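Local coordinates for sulfite dehydrogenase (Paracoccus pantotrophus, PDB 2XTS), which oxidises protein-bound sulfane sulfur in the Sox pathway at a molybdenum–molybdopterin centre, with heme c taking part in electron transfer, at residues A[65-75]-A[198-207]. Numbering follows the deposited sequence.
With MTE (phosphonic acidmono-(2-amino-5,6-dimercapto-4-oxo-3,7,8a,9,10,10a-hexahydro-4H-8-oxa-1,3,9,10-tetraaza-anthracen-7-ylmethyl)ester), chain E; 2MO (molybdenum (IV)oxide), chain F.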
ATOM      1  N   ILE A  65      -1.793   1.232  -6.481  1.00  7.43           N
ATOM      2  CA  ILE A  65      -1.593   1.695  -5.111  1.00  7.69           C
ATOM      3  C   ILE A  65      -0.240   2.370  -4.996  1.00  6.81           C
ATOM      4  O   ILE A  65       0.774   1.780  -5.367  1.00  8.29           O
ATOM      5  CB  ILE A  65      -1.651   0.496  -4.125  1.00  8.36           C
ATOM      6  CG1 ILE A  65      -3.058  -0.121  -4.102  1.00  9.91           C
ATOM      7  CG2 ILE A  65      -1.208   0.903  -2.725  1.00 10.59           C
ATOM      8  CD1 ILE A  65      -4.135   0.787  -3.602  1.00 12.85           C
ATOM      9  N   THR A  66      -0.197   3.611  -4.504  1.00  6.69           N
ATOM     10  CA  THR A  66       1.085   4.278  -4.326  1.00  6.29           C
ATOM     11  C   THR A  66       1.663   3.913  -2.962  1.00  6.83           C
ATOM     12  O   THR A  66       0.982   4.090  -1.957  1.00  7.58           O
ATOM     13  CB  THR A  66       0.931   5.824  -4.352  1.00  7.18           C
ATOM     14  OG1 THR A  66       0.112   6.237  -5.461  1.00  7.46           O
ATOM     15  CG2 THR A  66       2.329   6.484  -4.446  1.00  8.05           C
ATOM     16  N   PRO A  67       2.931   3.443  -2.909  1.00  5.91           N
ATOM     17  CA  PRO A  67       3.530   3.226  -1.575  1.00  6.47           C
ATOM     18  C   PRO A  67       3.619   4.538  -0.834  1.00  6.29           C
ATOM     19  O   PRO A  67       4.148   5.496  -1.350  1.00  6.52           O
ATOM     20  CB  PRO A  67       4.918   2.657  -1.899  1.00  7.00           C
ATOM     21  CG  PRO A  67       4.837   2.222  -3.303  1.00  6.47           C
ATOM     22  CD  PRO A  67       3.901   3.145  -3.984  1.00  6.52           C
ATOM     23  N   GLN A  68       3.097   4.592   0.372  1.00  6.62           N
ATOM     24  CA  GLN A  68       2.964   5.846   1.050  1.00  6.42           C
ATOM     25  C   GLN A  68       4.303   6.484   1.374  1.00  6.80           C
ATOM     26  O   GLN A  68       4.385   7.710   1.442  1.00  7.99           O
ATOM     27  CB  GLN A  68       2.045   5.745   2.275  1.00  7.72           C
ATOM     28  CG  GLN A  68       2.278   4.572   3.181  1.00  7.19           C
ATOM     29  CD  GLN A  68       1.472   3.323   2.851  1.00  7.14           C
ATOM     30  OE1 GLN A  68       1.207   3.024   1.685  1.00  8.07           O
ATOM     31  NE2 GLN A  68       1.063   2.608   3.882  1.00  8.72           N
ATOM     32  N   GLY A  69       5.350   5.690   1.535  1.00  6.30           N
ATOM     33  CA  GLY A  69       6.650   6.258   1.782  1.00  6.64           C
ATOM     34  C   GLY A  69       7.241   7.049   0.627  1.00  6.87           C
ATOM     35  O   GLY A  69       8.132   7.867   0.849  1.00  6.32           O
ATOM     36  N   CYS A  70       6.795   6.789  -0.599  1.00  5.68           N
ATOM     37  CA  CYS A  70       7.246   7.615  -1.722  1.00  6.36           C
ATOM     38  C   CYS A  70       6.145   8.397  -2.408  1.00  6.13           C
ATOM     39  O   CYS A  70       6.345   8.948  -3.477  1.00  7.90           O
ATOM     40  CB  CYS A  70       8.005   6.806  -2.756  1.00  7.20           C
ATOM     41  SG  CYS A  70       7.124   5.481  -3.568  1.00  9.87           S
ATOM     42  N   ALA A  71       4.995   8.489  -1.762  1.00  6.36           N
ATOM     43  CA  ALA A  71       3.877   9.281  -2.243  1.00  6.26           C
ATOM     44  C   ALA A  71       4.177  10.762  -2.017  1.00  6.38           C
ATOM     45  O   ALA A  71       4.616  11.165  -0.928  1.00  7.36           O
ATOM     46  CB  ALA A  71       2.607   8.871  -1.538  1.00  6.44           C
ATOM     47  N   PHE A  72       3.947  11.572  -3.050  1.00  6.22           N
ATOM     48  CA  PHE A  72       4.357  12.976  -3.021  1.00  6.29           C
ATOM     49  C   PHE A  72       3.785  13.737  -1.844  1.00  5.71           C
ATOM     50  O   PHE A  72       2.746  13.366  -1.272  1.00  5.97           O
ATOM     51  CB  PHE A  72       4.012  13.722  -4.322  1.00  6.12           C
ATOM     52  CG  PHE A  72       2.615  14.296  -4.381  1.00  6.20           C
ATOM     53  CD1 PHE A  72       1.496  13.509  -4.478  1.00  5.99           C
ATOM     54  CD2 PHE A  72       2.437  15.666  -4.362  1.00  7.08           C
ATOM     55  CE1 PHE A  72       0.239  14.068  -4.534  1.00  7.29           C
ATOM     56  CE2 PHE A  72       1.192  16.213  -4.425  1.00  6.27           C
ATOM     57  CZ  PHE A  72       0.089  15.438  -4.512  1.00  7.38           C
ATOM     58  N   GLU A  73       4.458  14.837  -1.529  1.00  5.89           N
ATOM     59  CA  GLU A  73       4.099  15.802  -0.489  1.00  6.93           C
ATOM     60  C   GLU A  73       3.931  17.160  -1.105  1.00  6.87           C
ATOM     61  O   GLU A  73       4.715  17.579  -1.937  1.00  7.67           O
ATOM     62  CB  GLU A  73       5.261  15.947   0.488  1.00  8.15           C
ATOM     63  CG  GLU A  73       5.661  14.705   1.243  1.00  9.64           C
ATOM     64  CD  GLU A  73       6.957  14.923   1.999  1.00  9.23           C
ATOM     65  OE1 GLU A  73       7.018  15.765   2.924  1.00  9.84           O
ATOM     66  OE2 GLU A  73       7.937  14.253   1.673  1.00 11.59           O
ATOM     67  N   ARG A  74       2.931  17.889  -0.646  1.00  6.88           N
ATOM     68  CA  ARG A  74       2.815  19.330  -0.919  1.00  6.78           C
ATOM     69  C   ARG A  74       2.435  20.003   0.397  1.00  6.72           C
ATOM     70  O   ARG A  74       1.391  19.697   0.977  1.00  6.45           O
ATOM     71  CB  ARG A  74       1.803  19.638  -2.029  1.00  6.73           C
ATOM     72  CG  ARG A  74       2.055  20.942  -2.778  1.00  8.13           C
ATOM     73  CD  ARG A  74       1.864  22.184  -1.956  1.00  7.69           C
ATOM     74  NE  ARG A  74       1.693  23.315  -2.871  1.00  7.93           N
ATOM     75  CZ  ARG A  74       2.238  24.514  -2.727  1.00  7.69           C
ATOM     76  NH1 ARG A  74       3.027  24.806  -1.691  1.00  9.27           N
ATOM     77  NH2 ARG A  74       2.000  25.426  -3.669  1.00 10.24           N
ATOM     78  N   HIS A  75       3.295  20.896   0.867  1.00  6.14           N
ATOM     79  CA  HIS A  75       3.059  21.682   2.088  1.00  6.55           C
ATOM     80  C   HIS A  75       3.169  23.161   1.789  1.00  6.33           C
ATOM     81  O   HIS A  75       3.810  23.555   0.820  1.00  6.90           O
ATOM     82  CB  HIS A  75       4.103  21.371   3.176  1.00  7.21           C
ATOM     83  CG  HIS A  75       4.350  19.926   3.347  1.00  6.86           C
ATOM     84  ND1 HIS A  75       5.597  19.323   3.333  1.00  9.66           N
ATOM     85  CD2 HIS A  75       3.442  18.937   3.462  1.00  5.31           C
ATOM     86  CE1 HIS A  75       5.434  18.015   3.479  1.00  5.92           C
ATOM     87  NE2 HIS A  75       4.135  17.762   3.568  1.00  9.57           N
ATOM     88  N   ALA A 198      -4.622   5.298   5.603  1.00  7.20           N
ATOM     89  CA  ALA A 198      -4.288   5.319   4.178  1.00  7.27           C
ATOM     90  C   ALA A 198      -3.401   4.120   3.914  1.00  6.82           C
ATOM     91  O   ALA A 198      -2.355   3.949   4.542  1.00  7.39           O
ATOM     92  CB  ALA A 198      -3.597   6.604   3.803  1.00  8.45           C
ATOM     93  N   ASN A 199      -3.829   3.260   3.003  1.00  6.51           N
ATOM     94  CA  ASN A 199      -3.150   2.017   2.645  1.00  6.97           C
ATOM     95  C   ASN A 199      -2.877   1.192   3.914  1.00  7.22           C
ATOM     96  O   ASN A 199      -1.754   0.740   4.159  1.00  8.02           O
ATOM     97  CB  ASN A 199      -1.877   2.310   1.858  1.00  6.70           C
ATOM     98  CG  ASN A 199      -2.151   2.754   0.448  1.00  6.31           C
ATOM     99  OD1 ASN A 199      -3.256   2.606  -0.079  1.00  7.71           O
ATOM    100  ND2 ASN A 199      -1.134   3.312  -0.185  1.00  7.81           N
ATOM    101  N   GLY A 200      -3.925   1.054   4.730  1.00  7.19           N
ATOM    102  CA  GLY A 200      -3.923   0.162   5.850  1.00  7.02           C
ATOM    103  C   GLY A 200      -3.589   0.731   7.205  1.00  7.74           C
ATOM    104  O   GLY A 200      -4.043   0.228   8.208  1.00 10.09           O
ATOM    105  N   GLU A 201      -2.731   1.730   7.256  1.00  7.02           N
ATOM    106  CA  GLU A 201      -2.170   2.243   8.497  1.00  6.74           C
ATOM    107  C   GLU A 201      -2.490   3.730   8.654  1.00  6.02           C
ATOM    108  O   GLU A 201      -3.101   4.346   7.787  1.00  6.85           O
ATOM    109  CB  GLU A 201      -0.659   1.986   8.510  1.00  6.60           C
ATOM    110  CG  GLU A 201       0.099   2.682   7.388  1.00  6.58           C
ATOM    111  CD  GLU A 201       1.589   2.388   7.338  1.00  7.55           C
ATOM    112  OE1 GLU A 201       2.105   1.600   8.183  1.00  7.13           O
ATOM    113  OE2 GLU A 201       2.212   2.959   6.434  1.00  7.64           O
ATOM    114  N   ALA A 202      -2.073   4.322   9.758  1.00  5.95           N
ATOM    115  CA  ALA A 202      -2.297   5.746   9.940  1.00  6.91           C
ATOM    116  C   ALA A 202      -1.677   6.541   8.813  1.00  6.54           C
ATOM    117  O   ALA A 202      -0.655   6.142   8.244  1.00  6.48           O
ATOM    118  CB  ALA A 202      -1.762   6.224  11.277  1.00  8.17           C
ATOM    119  N   LEU A 203      -2.278   7.677   8.493  1.00  6.76           N
ATOM    120  CA  LEU A 203      -1.653   8.620   7.591  1.00  6.59           C
ATOM    121  C   LEU A 203      -0.215   8.885   8.024  1.00  6.29           C
ATOM    122  O   LEU A 203       0.089   8.949   9.210  1.00  6.77           O
ATOM    123  CB  LEU A 203      -2.383   9.949   7.676  1.00  7.01           C
ATOM    124  CG  LEU A 203      -3.862  10.028   7.324  1.00  7.67           C
ATOM    125  CD1 LEU A 203      -4.425  11.385   7.549  1.00  7.90           C
ATOM    126  CD2 LEU A 203      -4.006   9.677   5.875  1.00 12.93           C
ATOM    127  N   ARG A 204       0.666   9.066   7.049  1.00  6.04           N
ATOM    128  CA  ARG A 204       2.024   9.520   7.346  1.00  6.39           C
ATOM    129  C   ARG A 204       1.981  10.975   7.832  1.00  6.42           C
ATOM    130  O   ARG A 204       1.038  11.730   7.564  1.00  6.66           O
ATOM    131  CB  ARG A 204       2.910   9.334   6.106  1.00  6.48           C
ATOM    132  CG  ARG A 204       3.005   7.906   5.623  1.00  6.88           C
ATOM    133  CD  ARG A 204       3.517   6.970   6.707  1.00  6.31           C
ATOM    134  NE  ARG A 204       3.639   5.557   6.350  1.00  6.97           N
ATOM    135  CZ  ARG A 204       4.710   5.027   5.757  1.00  6.48           C
ATOM    136  NH1 ARG A 204       5.691   5.797   5.305  1.00  6.73           N
ATOM    137  NH2 ARG A 204       4.769   3.720   5.553  1.00  6.81           N
ATOM    138  N   LYS A 205       3.008  11.355   8.589  1.00  6.43           N
ATOM    139  CA  LYS A 205       3.104  12.708   9.109  1.00  6.27           C
ATOM    140  C   LYS A 205       2.866  13.739   8.014  1.00  6.80           C
ATOM    141  O   LYS A 205       2.049  14.661   8.154  1.00  7.45           O
ATOM    142  CB  LYS A 205       4.473  12.936   9.723  1.00  7.46           C
ATOM    143  CG  LYS A 205       4.702  14.332  10.274  1.00  7.92           C
ATOM    144  CD  LYS A 205       6.082  14.446  10.904  1.00 10.95           C
ATOM    145  CE  LYS A 205       6.456  15.845  11.280  1.00 12.02           C
ATOM    146  NZ  LYS A 205       7.824  15.823  11.870  1.00 14.96           N
ATOM    147  N   GLU A 206       3.572  13.547   6.904  1.00  5.98           N
ATOM    148  CA  GLU A 206       3.577  14.471   5.799  1.00  7.17           C
ATOM    149  C   GLU A 206       2.303  14.466   4.980  1.00  6.74           C
ATOM    150  O   GLU A 206       2.094  15.363   4.166  1.00  7.40           O
ATOM    151  CB  GLU A 206       4.800  14.190   4.902  1.00  6.91           C
ATOM    152  CG  GLU A 206       4.853  12.839   4.200  1.00  7.51           C
ATOM    153  CD  GLU A 206       5.480  11.713   5.000  1.00  8.72           C
ATOM    154  OE1 GLU A 206       5.513  11.734   6.252  1.00  8.50           O
ATOM    155  OE2 GLU A 206       5.950  10.770   4.329  1.00 10.29           O
ATOM    156  N   HIS A 207       1.461  13.461   5.212  1.00  5.52           N
ATOM    157  CA  HIS A 207       0.161  13.325   4.548  1.00  6.47           C
ATOM    158  C   HIS A 207      -1.010  13.681   5.460  1.00  6.44           C
ATOM    159  O   HIS A 207      -2.156  13.423   5.141  1.00  7.46           O
ATOM    160  CB  HIS A 207      -0.014  11.919   3.972  1.00  7.09           C
ATOM    161  CG  HIS A 207       1.043  11.532   2.984  1.00  7.00           C
ATOM    162  ND1 HIS A 207       1.557  10.251   2.903  1.00  7.40           N
ATOM    163  CD2 HIS A 207       1.656  12.258   2.020  1.00  6.41           C
ATOM    164  CE1 HIS A 207       2.472  10.224   1.941  1.00  7.39           C
ATOM    165  NE2 HIS A 207       2.532  11.421   1.379  1.00  7.28           N
TER
HETATM  166  N1  MTE E 500      -3.339  20.855   3.953  1.00  1.84           N
HETATM  167  C2  MTE E 500      -2.730  21.698   4.780  1.00  1.98           C
HETATM  168  N2  MTE E 500      -3.196  21.820   6.041  1.00  2.25           N
HETATM  169  N3  MTE E 500      -1.652  22.414   4.407  1.00  1.71           N
HETATM  170  C4  MTE E 500      -1.120  22.338   3.153  1.00  1.99           C
HETATM  171  O4  MTE E 500      -0.111  23.026   2.889  1.00  2.29           O
HETATM  172  N5  MTE E 500      -1.374  21.347   0.861  1.00  2.13           N
HETATM  173  C6  MTE E 500      -2.449  20.917  -0.002  1.00  2.15           C
HETATM  174  C7  MTE E 500      -3.213  19.697   0.488  1.00  0.97           C
HETATM  175  N8  MTE E 500      -3.605  19.877   1.862  1.00  0.67           N
HETATM  176  C9  MTE E 500      -1.751  21.462   2.187  1.00  1.89           C
HETATM  177  C10 MTE E 500      -2.923  20.714   2.659  1.00  2.16           C
HETATM  178  C1' MTE E 500      -2.002  20.671  -1.432  1.00  1.65           C
HETATM  179  S1' MTE E 500      -1.668  22.048  -2.460  1.00  2.47           S
HETATM  180  C2' MTE E 500      -1.936  19.424  -1.955  1.00  1.29           C
HETATM  181  S2' MTE E 500      -1.610  19.144  -3.619  1.00  2.44           S
HETATM  182  C3' MTE E 500      -2.196  18.233  -1.057  1.00  1.67           C
HETATM  183  O3' MTE E 500      -2.379  18.561   0.330  1.00  1.77           O
HETATM  184  C4' MTE E 500      -1.016  17.280  -1.106  1.00  2.01           C
HETATM  185  O4' MTE E 500      -1.306  16.115  -0.320  1.00  2.04           O
HETATM  186  P   MTE E 500      -0.043  15.216   0.090  1.00  2.05           P
HETATM  187  O1P MTE E 500       0.487  14.800  -1.315  1.00  2.28           O
HETATM  188  O2P MTE E 500       0.981  16.042   0.798  1.00  2.22           O
HETATM  189  O3P MTE E 500      -0.615  14.058   0.832  1.00  2.34           O
HETATM  190 MO   2MO F 501      -1.662  21.264  -4.695  1.00  2.84          MO
HETATM  191  OT1 2MO F 501      -3.304  21.466  -5.390  1.00  3.00           O
HETATM  192  OT2 2MO F 501      -0.536  22.850  -4.921  1.00  3.23           O
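The side-chain amide of Q68 lies between N199 and E201: N199 ND2 donates to Q68 OE1 (3.0 Å) from above the carbonyl plane, and Q68 NE2 donates to E201 OE2 at 2.8 Å. N199 OD1 accepts from the backbone N of E147. Set between backbone N and carbonyl carbon (chi1 46°), CG of Q68 sits over one face of the R204 guanidinium, 3.5 Å from R204 NH2. R204 grips E201 side-on, NE and NH2 converging on OE2, which thus takes three N-H donors; E201 OE1 turns to Y27. A leucine in place of Q68 would probably cost E201 OE2 one of these donors and N199 ND2 the acceptor OE1. N199 and E201 belong to the type I' hairpin turn joining strands 193-198 and 201-202 in the molybdopterin-binding domain. Toward the cofactor, the H207 ring presents its edge to segment 65-75, NE2 donating to A71 O at 3.1 Å and more weakly to F72 O, while its CD2 approaches phosphate O3P of MTE. H75 NE2 donates a hydrogen bond to E206 O (3.2 Å), in the carbonyl plane on a lone pair. Beside them R74 N binds MTE O2P at 3.0 Å. Farther out, R39 pairs with E206 OE2.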